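Local coordinates for DNA polymerase (Pyrobaculum calidifontis, PDB 5MDN), which probably catalyses template-directed DNA synthesis, adding deoxyribonucleotides to a growing strand with release of diphosphate, as a family B DNA polymerase, at residues L348-Q353 with L500-R505; S422-N427 with H583-K588; D112-M117 with V374-L379. All coordinates share one frame; numbering follows the deposited sequence.

Interaction 1: residues L348-Q353 with L500-R505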
loop_
_atom_site.group_PDB
_atom_site.type_symbol
_atom_site.label_atom_id
_atom_site.label_comp_id
_atom_site.label_asym_id
_atom_site.label_seq_id
_atom_site.Cartn_x
_atom_site.Cartn_y
_atom_site.Cartn_z
ATOM N N LEU A 348 -7.159 3.422 -10.181
ATOM C CA LEU A 348 -6.016 3.716 -11.043
ATOM C C LEU A 348 -5.845 5.199 -11.361
ATOM O O LEU A 348 -4.689 5.654 -11.409
ATOM C CB LEU A 348 -6.115 2.895 -12.336
ATOM C CG LEU A 348 -4.864 2.813 -13.211
ATOM C CD1 LEU A 348 -3.708 2.200 -12.436
ATOM C CD2 LEU A 348 -5.153 2.020 -14.475
ATOM N N PRO A 349 -6.899 5.993 -11.609
ATOM C CA PRO A 349 -6.668 7.433 -11.826
ATOM C C PRO A 349 -5.961 8.110 -10.664
ATOM O O PRO A 349 -5.145 9.016 -10.883
ATOM C CB PRO A 349 -8.085 7.986 -12.033
ATOM C CG PRO A 349 -8.863 6.836 -12.542
ATOM C CD PRO A 349 -8.310 5.632 -11.845
ATOM N N PHE A 350 -6.254 7.697 -9.430
ATOM C CA PHE A 350 -5.558 8.251 -8.273
ATOM C C PHE A 350 -4.088 7.849 -8.268
ATOM O O PHE A 350 -3.206 8.680 -8.014
ATOM C CB PHE A 350 -6.243 7.796 -6.985
ATOM C CG PHE A 350 -5.510 8.192 -5.736
ATOM C CD1 PHE A 350 -5.414 9.523 -5.363
ATOM C CD2 PHE A 350 -4.920 7.231 -4.934
ATOM C CE1 PHE A 350 -4.735 9.889 -4.212
ATOM C CE2 PHE A 350 -4.242 7.588 -3.784
ATOM C CZ PHE A 350 -4.149 8.918 -3.421
ATOM N N LEU A 351 -3.807 6.569 -8.531
ATOM C CA LEU A 351 -2.433 6.081 -8.488
ATOM C C LEU A 351 -1.559 6.771 -9.531
ATOM O O LEU A 351 -0.367 7.001 -9.296
ATOM C CB LEU A 351 -2.413 4.566 -8.688
ATOM C CG LEU A 351 -2.915 3.743 -7.501
ATOM C CD1 LEU A 351 -3.221 2.314 -7.924
ATOM C CD2 LEU A 351 -1.904 3.767 -6.367
ATOM N N ILE A 352 -2.131 7.097 -10.694
ATOM C CA ILE A 352 -1.370 7.805 -11.722
ATOM C C ILE A 352 -0.940 9.176 -11.215
ATOM O O ILE A 352 0.202 9.602 -11.427
ATOM C CB ILE A 352 -2.190 7.904 -13.021
ATOM C CG1 ILE A 352 -2.338 6.521 -13.662
ATOM C CG2 ILE A 352 -1.548 8.880 -13.994
ATOM C CD1 ILE A 352 -3.197 6.508 -14.904
ATOM N N GLN A 353 -1.842 9.883 -10.529
ATOM C CA GLN A 353 -1.485 11.185 -9.976
ATOM C C GLN A 353 -0.529 11.036 -8.799
ATOM O O GLN A 353 0.413 11.825 -8.654
ATOM C CB GLN A 353 -2.743 11.943 -9.557
ATOM C CG GLN A 353 -3.707 12.219 -10.699
ATOM C CD GLN A 353 -3.069 13.022 -11.814
ATOM O OE1 GLN A 353 -2.305 13.954 -11.565
ATOM N NE2 GLN A 353 -3.381 12.663 -13.054
ATOM N N LEU A 500 -8.579 16.461 -12.261
ATOM C CA LEU A 500 -7.986 17.488 -11.411
ATOM C C LEU A 500 -8.260 17.235 -9.934
ATOM O O LEU A 500 -7.426 17.568 -9.084
ATOM C CB LEU A 500 -8.517 18.862 -11.818
ATOM C CG LEU A 500 -7.866 19.503 -13.044
ATOM C CD1 LEU A 500 -8.611 20.767 -13.452
ATOM C CD2 LEU A 500 -6.394 19.800 -12.795
ATOM N N ASP A 501 -9.422 16.661 -9.608
ATOM C CA ASP A 501 -9.730 16.336 -8.218
ATOM C C ASP A 501 -8.826 15.227 -7.691
ATOM O O ASP A 501 -8.443 15.239 -6.516
ATOM C CB ASP A 501 -11.200 15.941 -8.086
ATOM C CG ASP A 501 -11.684 15.959 -6.647
ATOM O OD1 ASP A 501 -11.748 17.056 -6.051
ATOM O OD2 ASP A 501 -12.005 14.876 -6.114
ATOM N N GLU A 502 -8.482 14.258 -8.541
ATOM C CA GLU A 502 -7.549 13.211 -8.136
ATOM C C GLU A 502 -6.155 13.783 -7.901
ATOM O O GLU A 502 -5.502 13.464 -6.900
ATOM C CB GLU A 502 -7.511 12.104 -9.189
ATOM C CG GLU A 502 -8.791 11.281 -9.293
ATOM C CD GLU A 502 -9.008 10.352 -8.109
ATOM O OE1 GLU A 502 -8.151 10.315 -7.201
ATOM O OE2 GLU A 502 -10.039 9.646 -8.090
ATOM N N ARG A 503 -5.675 14.615 -8.829
ATOM C CA ARG A 503 -4.385 15.273 -8.644
ATOM C C ARG A 503 -4.377 16.124 -7.382
ATOM O O ARG A 503 -3.382 16.150 -6.647
ATOM C CB ARG A 503 -4.052 16.122 -9.872
ATOM C CG ARG A 503 -3.031 17.219 -9.614
ATOM C CD ARG A 503 -2.362 17.683 -10.896
ATOM N NE ARG A 503 -1.222 16.842 -11.246
ATOM C CZ ARG A 503 0.004 17.009 -10.759
ATOM N NH1 ARG A 503 0.248 17.988 -9.899
ATOM N NH2 ARG A 503 0.986 16.199 -11.131
ATOM N N GLN A 504 -5.477 16.833 -7.115
ATOM C CA GLN A 504 -5.567 17.632 -5.897
ATOM C C GLN A 504 -5.449 16.761 -4.651
ATOM O O GLN A 504 -4.745 17.121 -3.700
ATOM C CB GLN A 504 -6.877 18.422 -5.887
ATOM C CG GLN A 504 -7.215 19.095 -4.558
ATOM C CD GLN A 504 -8.040 18.208 -3.643
ATOM O OE1 GLN A 504 -7.958 18.312 -2.419
ATOM N NE2 GLN A 504 -8.839 17.329 -4.235
ATOM N N ARG A 505 -6.134 15.615 -4.632
ATOM C CA ARG A 505 -6.070 14.751 -3.456
ATOM C C ARG A 505 -4.691 14.120 -3.309
ATOM O O ARG A 505 -4.193 13.958 -2.187
ATOM C CB ARG A 505 -7.148 13.668 -3.524
ATOM C CG ARG A 505 -7.054 12.675 -2.372
ATOM C CD ARG A 505 -8.317 11.853 -2.189
ATOM N NE ARG A 505 -8.071 10.701 -1.323
ATOM C CZ ARG A 505 -7.878 9.458 -1.754
ATOM N NH1 ARG A 505 -7.910 9.187 -3.052
ATOM N NH2 ARG A 505 -7.659 8.482 -0.883
#
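Phe350 and Arg505 meet face on, the guanidinium lying flat on the phenyl ring with their planes 29° apart. CZ of Arg505 sits 4.2 Å from the centroid of the Phe350 ring, close to its normal, which makes the stack a cation-pi contact as well. The touching branch is NH1 of Arg505, 3.4 Å above the ring plane of Phe350 and displaced toward the rim. Arg505 spans the gap because its chain stays extended from CG to NE.

Glu502 approaches the same ring differently. Its chain folds back at chi2 (-72°), and OE1 arrives at the ring edge, near the ring plane and 3.4 Å from CD1 of Phe350. The aromatic ring thus has a cation over one face and an anion at its edge, a placing that would suit the negative ring face and the positive C-H rim.

Beyond this ring, Gln353 crosses Arg503 at about a right angle. CG of Gln353 rests 3.6 Å from the backbone N of Arg503, and OE1 takes a hydrogen bond of 3.1 Å from NE of Arg503. The amide and guanidinium planes are nearly perpendicular, so the groups do not stack, and the bond is weak because it is bent. Arg503 also leans on Val483 of helix 468-486.

The whole is a helix-helix packing, with local axes 8.5 Å apart at a crossing angle of -54°. It sets helix 326-356 against helix 495-512, which belongs to the helical fingers hairpin characteristic of family B polymerases.

Interaction 2: residues S422-N427 with H583-K588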
loop_
_atom_site.group_PDB
_atom_site.type_symbol
_atom_site.label_atom_id
_atom_site.label_comp_id
_atom_site.label_asym_id
_atom_site.label_seq_id
_atom_site.Cartn_x
_atom_site.Cartn_y
_atom_site.Cartn_z
ATOM N N SER A 422 -6.116 16.096 9.536
ATOM C CA SER A 422 -4.816 15.706 8.998
ATOM C C SER A 422 -4.043 16.892 8.427
ATOM O O SER A 422 -2.808 16.902 8.476
ATOM C CB SER A 422 -4.995 14.630 7.928
ATOM O OG SER A 422 -5.465 13.419 8.498
ATOM N N SER A 423 -4.739 17.897 7.890
ATOM C CA SER A 423 -4.061 19.075 7.360
ATOM C C SER A 423 -3.438 19.939 8.448
ATOM O O SER A 423 -2.756 20.918 8.125
ATOM C CB SER A 423 -5.035 19.915 6.531
ATOM O OG SER A 423 -5.635 19.144 5.506
ATOM N N MET A 424 -3.665 19.606 9.719
ATOM C CA MET A 424 -3.082 20.364 10.822
ATOM C C MET A 424 -1.557 20.300 10.813
ATOM O O MET A 424 -0.886 21.298 11.101
ATOM C CB MET A 424 -3.637 19.833 12.141
ATOM C CG MET A 424 -3.148 20.526 13.392
ATOM S SD MET A 424 -4.144 19.989 14.791
ATOM C CE MET A 424 -3.598 18.293 14.943
ATOM N N TYR A 425 -0.994 19.136 10.496
ATOM C CA TYR A 425 0.436 18.894 10.654
ATOM C C TYR A 425 1.288 19.694 9.671
ATOM O O TYR A 425 2.314 20.256 10.080
ATOM C CB TYR A 425 0.732 17.401 10.532
ATOM C CG TYR A 425 0.049 16.594 11.601
ATOM C CD1 TYR A 425 0.539 16.581 12.900
ATOM C CD2 TYR A 425 -1.097 15.864 11.322
ATOM C CE1 TYR A 425 -0.084 15.854 13.886
ATOM C CE2 TYR A 425 -1.728 15.134 12.301
ATOM C CZ TYR A 425 -1.216 15.134 13.580
ATOM O OH TYR A 425 -1.843 14.406 14.554
ATOM N N PRO A 426 0.937 19.770 8.380
ATOM C CA PRO A 426 1.670 20.710 7.512
ATOM C C PRO A 426 1.578 22.146 7.991
ATOM O O PRO A 426 2.583 22.869 7.970
ATOM C CB PRO A 426 1.004 20.516 6.144
ATOM C CG PRO A 426 0.471 19.135 6.183
ATOM C CD PRO A 426 0.008 18.932 7.596
ATOM N N ASN A 427 0.388 22.582 8.419
ATOM C CA ASN A 427 0.224 23.927 8.964
ATOM C C ASN A 427 1.185 24.179 10.120
ATOM O O ASN A 427 1.888 25.196 10.147
ATOM C CB ASN A 427 -1.220 24.134 9.424
ATOM C CG ASN A 427 -2.009 25.028 8.494
ATOM O OD1 ASN A 427 -1.972 24.863 7.273
ATOM N ND2 ASN A 427 -2.722 25.992 9.065
ATOM N N HIS A 583 -7.368 29.071 13.538
ATOM C CA HIS A 583 -6.123 28.341 13.372
ATOM C C HIS A 583 -5.637 28.255 11.931
ATOM O O HIS A 583 -4.524 27.769 11.702
ATOM C CB HIS A 583 -6.271 26.927 13.952
ATOM C CG HIS A 583 -6.350 26.900 15.447
ATOM N ND1 HIS A 583 -7.491 26.529 16.126
ATOM C CD2 HIS A 583 -5.435 27.215 16.394
ATOM C CE1 HIS A 583 -7.272 26.606 17.426
ATOM N NE2 HIS A 583 -6.032 27.020 17.616
ATOM N N GLY A 584 -6.426 28.713 10.962
ATOM C CA GLY A 584 -6.008 28.631 9.575
ATOM C C GLY A 584 -5.908 27.220 9.047
ATOM O O GLY A 584 -5.093 26.954 8.158
ATOM N N ILE A 585 -6.717 26.303 9.571
ATOM C CA ILE A 585 -6.677 24.896 9.195
ATOM C C ILE A 585 -8.007 24.540 8.548
ATOM O O ILE A 585 -9.071 24.855 9.096
ATOM C CB ILE A 585 -6.398 23.995 10.411
ATOM C CG1 ILE A 585 -5.016 24.300 10.991
ATOM C CG2 ILE A 585 -6.494 22.527 10.029
ATOM C CD1 ILE A 585 -4.730 23.599 12.294
ATOM N N GLU A 586 -7.948 23.884 7.392
ATOM C CA GLU A 586 -9.154 23.427 6.710
ATOM C C GLU A 586 -9.591 22.086 7.286
ATOM O O GLU A 586 -8.851 21.099 7.212
ATOM C CB GLU A 586 -8.909 23.315 5.208
ATOM C CG GLU A 586 -10.177 23.155 4.389
ATOM C CD GLU A 586 -9.894 22.868 2.929
ATOM O OE1 GLU A 586 -8.712 22.920 2.530
ATOM O OE2 GLU A 586 -10.854 22.593 2.178
ATOM N N ILE A 587 -10.791 22.050 7.858
ATOM C CA ILE A 587 -11.366 20.838 8.427
ATOM C C ILE A 587 -12.518 20.381 7.543
ATOM O O ILE A 587 -13.292 21.205 7.042
ATOM C CB ILE A 587 -11.834 21.072 9.878
ATOM C CG1 ILE A 587 -10.658 21.487 10.764
ATOM C CG2 ILE A 587 -12.508 19.829 10.443
ATOM C CD1 ILE A 587 -9.512 20.498 10.780
ATOM N N LYS A 588 -12.631 19.066 7.356
ATOM C CA LYS A 588 -13.680 18.485 6.532
ATOM C C LYS A 588 -14.248 17.256 7.224
ATOM O O LYS A 588 -13.529 16.512 7.895
ATOM C CB LYS A 588 -13.172 18.101 5.133
ATOM C CG LYS A 588 -14.284 17.707 4.156
ATOM C CD LYS A 588 -13.793 17.585 2.716
ATOM C CE LYS A 588 -13.298 18.917 2.184
ATOM N NZ LYS A 588 -14.398 19.923 2.180
#
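Ile585 and Asn427 bury the most surface here: Ile585 meets Met424 and Asn427, while Asn427 meets Gly584 and Ile585. Ile585 lays its branched side chain against Met424 of helix 424-431. CD1 of Ile585 reaches CG of Met424 at 3.6 Å, while CG2, held anti to the backbone N of Ile585, lies against the backbone of Met424 4.1 Å from its CA.

Asn427, one turn on, supplies the polar half. Its ND2 comes close to CG1 of Ile585 and donates a 2.7 Å hydrogen bond to O of Gly584, at an N-H...O angle of 137°. The donor stands well above the carbonyl plane, 65° out of it, so the bond does not follow a lone pair. Gly584 has positive phi where helix 572-583 ends, a conformation that favours glycine. An alanine in place of Asn427 would probably leave the Gly584 carbonyl without this donor and uncover one flank of Ile585.

Ser423 adds a looser contact near the carbonyl of Glu586, whose carboxylate turns to a salt bridge with Arg484. Residues 422-427 come just after strand 416-420, and residues 583-588 run into strand 588-593, its neighbour in the antiparallel palm sheet, with Lys588 backbone-bonded to Asp420; helix 528-551 packs on Met424 through Ile541.

Interaction 3: residues D112-M117 with V374-L379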
loop_
_atom_site.group_PDB
_atom_site.type_symbol
_atom_site.label_atom_id
_atom_site.label_comp_id
_atom_site.label_asym_id
_atom_site.label_seq_id
_atom_site.Cartn_x
_atom_site.Cartn_y
_atom_site.Cartn_z
ATOM N N ASP A 112 23.189 4.450 -1.896
ATOM C CA ASP A 112 22.220 3.366 -2.009
ATOM C C ASP A 112 20.977 3.772 -2.796
ATOM O O ASP A 112 19.891 3.233 -2.568
ATOM C CB ASP A 112 21.823 2.864 -0.623
ATOM C CG ASP A 112 21.169 3.939 0.219
ATOM O OD1 ASP A 112 21.539 5.122 0.066
ATOM O OD2 ASP A 112 20.280 3.600 1.029
ATOM N N ILE A 113 21.109 4.716 -3.722
ATOM C CA ILE A 113 19.979 5.159 -4.532
ATOM C C ILE A 113 19.992 4.350 -5.823
ATOM O O ILE A 113 20.980 4.368 -6.566
ATOM C CB ILE A 113 20.043 6.670 -4.820
ATOM C CG1 ILE A 113 19.517 7.505 -3.638
ATOM C CG2 ILE A 113 19.259 7.014 -6.081
ATOM C CD1 ILE A 113 20.281 7.354 -2.342
ATOM N N ARG A 114 18.906 3.621 -6.083
ATOM C CA ARG A 114 18.860 2.756 -7.255
ATOM C C ARG A 114 18.981 3.583 -8.532
ATOM O O ARG A 114 18.482 4.708 -8.619
ATOM C CB ARG A 114 17.588 1.901 -7.254
ATOM C CG ARG A 114 16.296 2.626 -7.522
ATOM C CD ARG A 114 15.126 1.653 -7.403
ATOM N NE ARG A 114 14.859 1.288 -6.013
ATOM C CZ ARG A 114 13.743 1.597 -5.361
ATOM N NH1 ARG A 114 12.781 2.270 -5.978
ATOM N NH2 ARG A 114 13.586 1.235 -4.095
ATOM N N TYR A 115 19.671 3.007 -9.517
ATOM C CA TYR A 115 20.243 3.785 -10.612
ATOM C C TYR A 115 19.176 4.516 -11.424
ATOM O O TYR A 115 19.305 5.718 -11.685
ATOM C CB TYR A 115 21.080 2.863 -11.500
ATOM C CG TYR A 115 21.727 3.540 -12.684
ATOM C CD1 TYR A 115 22.679 4.536 -12.503
ATOM C CD2 TYR A 115 21.425 3.153 -13.982
ATOM C CE1 TYR A 115 23.285 5.151 -13.580
ATOM C CE2 TYR A 115 22.033 3.758 -15.065
ATOM C CZ TYR A 115 22.959 4.757 -14.860
ATOM O OH TYR A 115 23.562 5.361 -15.940
ATOM N N TYR A 116 18.120 3.815 -11.850
ATOM C CA TYR A 116 17.142 4.473 -12.713
ATOM C C TYR A 116 16.290 5.496 -11.966
ATOM O O TYR A 116 15.700 6.374 -12.606
ATOM C CB TYR A 116 16.257 3.440 -13.420
ATOM C CG TYR A 116 15.279 2.680 -12.552
ATOM C CD1 TYR A 116 15.712 1.697 -11.672
ATOM C CD2 TYR A 116 13.913 2.922 -12.642
ATOM C CE1 TYR A 116 14.815 0.993 -10.890
ATOM C CE2 TYR A 116 13.010 2.223 -11.866
ATOM C CZ TYR A 116 13.466 1.260 -10.991
ATOM O OH TYR A 116 12.572 0.561 -10.214
ATOM N N MET A 117 16.210 5.410 -10.635
ATOM C CA MET A 117 15.617 6.502 -9.867
ATOM C C MET A 117 16.577 7.682 -9.755
ATOM O O MET A 117 16.146 8.840 -9.777
ATOM C CB MET A 117 15.206 6.016 -8.478
ATOM C CG MET A 117 13.997 5.096 -8.464
ATOM S SD MET A 117 12.514 5.876 -9.122
ATOM C CE MET A 117 12.345 7.272 -8.013
ATOM N N VAL A 374 7.061 8.752 0.562
ATOM C CA VAL A 374 7.379 10.135 0.917
ATOM C C VAL A 374 8.879 10.387 0.807
ATOM O O VAL A 374 9.313 11.464 0.381
ATOM C CB VAL A 374 6.861 10.436 2.336
ATOM C CG1 VAL A 374 7.431 11.746 2.869
ATOM C CG2 VAL A 374 5.345 10.460 2.357
ATOM N N GLU A 375 9.693 9.392 1.167
ATOM C CA GLU A 375 11.139 9.578 1.141
ATOM C C GLU A 375 11.671 9.724 -0.280
ATOM O O GLU A 375 12.638 10.461 -0.504
ATOM C CB GLU A 375 11.820 8.418 1.861
ATOM C CG GLU A 375 13.225 8.721 2.316
ATOM C CD GLU A 375 13.675 7.790 3.422
ATOM O OE1 GLU A 375 13.898 6.594 3.142
ATOM O OE2 GLU A 375 13.798 8.255 4.574
ATOM N N TRP A 376 11.058 9.044 -1.251
ATOM C CA TRP A 376 11.438 9.242 -2.645
ATOM C C TRP A 376 11.010 10.603 -3.174
ATOM O O TRP A 376 11.617 11.103 -4.127
ATOM C CB TRP A 376 10.853 8.132 -3.519
ATOM C CG TRP A 376 11.676 6.883 -3.504
ATOM C CD1 TRP A 376 11.322 5.668 -2.989
ATOM C CD2 TRP A 376 13.004 6.729 -4.017
ATOM N NE1 TRP A 376 12.347 4.768 -3.156
ATOM C CE2 TRP A 376 13.390 5.394 -3.785
ATOM C CE3 TRP A 376 13.902 7.590 -4.654
ATOM C CZ2 TRP A 376 14.636 4.901 -4.168
ATOM C CZ3 TRP A 376 15.137 7.100 -5.032
ATOM C CH2 TRP A 376 15.494 5.770 -4.787
ATOM N N MET A 377 9.978 11.208 -2.585
ATOM C CA MET A 377 9.640 12.589 -2.918
ATOM C C MET A 377 10.680 13.553 -2.362
ATOM O O MET A 377 11.158 14.445 -3.073
ATOM C CB MET A 377 8.250 12.936 -2.386
ATOM C CG MET A 377 7.724 14.279 -2.870
ATOM S SD MET A 377 6.017 14.579 -2.379
ATOM C CE MET A 377 6.193 14.626 -0.599
ATOM N N LEU A 378 11.032 13.396 -1.081
ATOM C CA LEU A 378 11.983 14.308 -0.452
ATOM C C LEU A 378 13.357 14.232 -1.108
ATOM O O LEU A 378 14.060 15.245 -1.183
ATOM C CB LEU A 378 12.085 14.012 1.044
ATOM C CG LEU A 378 10.806 14.263 1.846
ATOM C CD1 LEU A 378 11.012 13.930 3.314
ATOM C CD2 LEU A 378 10.336 15.701 1.677
ATOM N N LEU A 379 13.758 13.047 -1.584
ATOM C CA LEU A 379 15.005 12.942 -2.337
ATOM C C LEU A 379 14.947 13.773 -3.609
ATOM O O LEU A 379 15.939 14.398 -4.000
ATOM C CB LEU A 379 15.299 11.485 -2.688
ATOM C CG LEU A 379 15.743 10.505 -1.608
ATOM C CD1 LEU A 379 15.978 9.157 -2.255
ATOM C CD2 LEU A 379 16.993 10.999 -0.914
#
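Trp376 takes the side chains of Met117, Arg114 and Ile113 around its indole, and the first of these makes a Met-aromatic contact. The setting is the junction between the start of helix 115-123 and helix 370-384 of the polymerase region, in a buried part of the family B fold.

The sulfur and methyl contacts come first. SD of Met117 stands above the six-membered ring of Trp376, 5.0 Å from its centroid, and is therefore a distant partner. The methyl does the closer work: CE of Met117 makes an off-centre CH-pi contact, 4.2 Å from the centroid of the Trp376 six-membered ring. Bends at chi2 (-61°) and chi3 (-59°) curl the end of the Met117 chain back, bringing this methyl over the indole.

Apolar packing adds to this. CB of Met117 touches CZ3 of Trp376 at 3.6 Å. At the rim, CG2 of Ile113 lies near the ring plane at the edge, 4.2 Å from CH2 of Trp376. The other branch of Ile113 slides past Leu379, CG1 to CD1 at 4.1 Å, and Ile121 of helix 115-123 further covers both Trp376 and Leu379.

The third kind of contact is between flat groups. Arg114 occupies the N-cap position of helix 115-123, but its guanidinium goes to the tryptophan. The two planes are 50° apart, so this is an oblique meeting and no parallel stack. The hydroxyl of Tyr265 completes the arrangement, hydrogen-bonded to NH2 of Arg114 and weakly to NE1 of Trp376. A magnesium ion bound by Asp7 and Asp363 lies about 9 Å from the Arg114 side chain, which places this packing near that metal site. At the centre of the guanidinium face of Arg114 sits a single indole carbon, CZ2 of Trp376, 3.6 Å from CZ.

In the fold
Along the chain the six segments run 112-117, 348-353, 374-379, 422-427, 500-505 and 583-588, so interaction 1 interleaves with both others, whereas interaction 3 closes before interaction 2 opens. The centre of interaction 1 lies about 21 Å from that of interaction 2 and equally far from that of interaction 3. The centres of interactions 2 and 3 are about 28 Å apart, and none touch. Helix 495-512 carries one side of interaction 1 and, through Asn512, meets Ser423 of interaction 2. Helix 468-486 borders all three, at Arg503, Glu586 and Met377. Sequence-distant regions, from the palm to helix 370-384, thus meet around these two fingers helices.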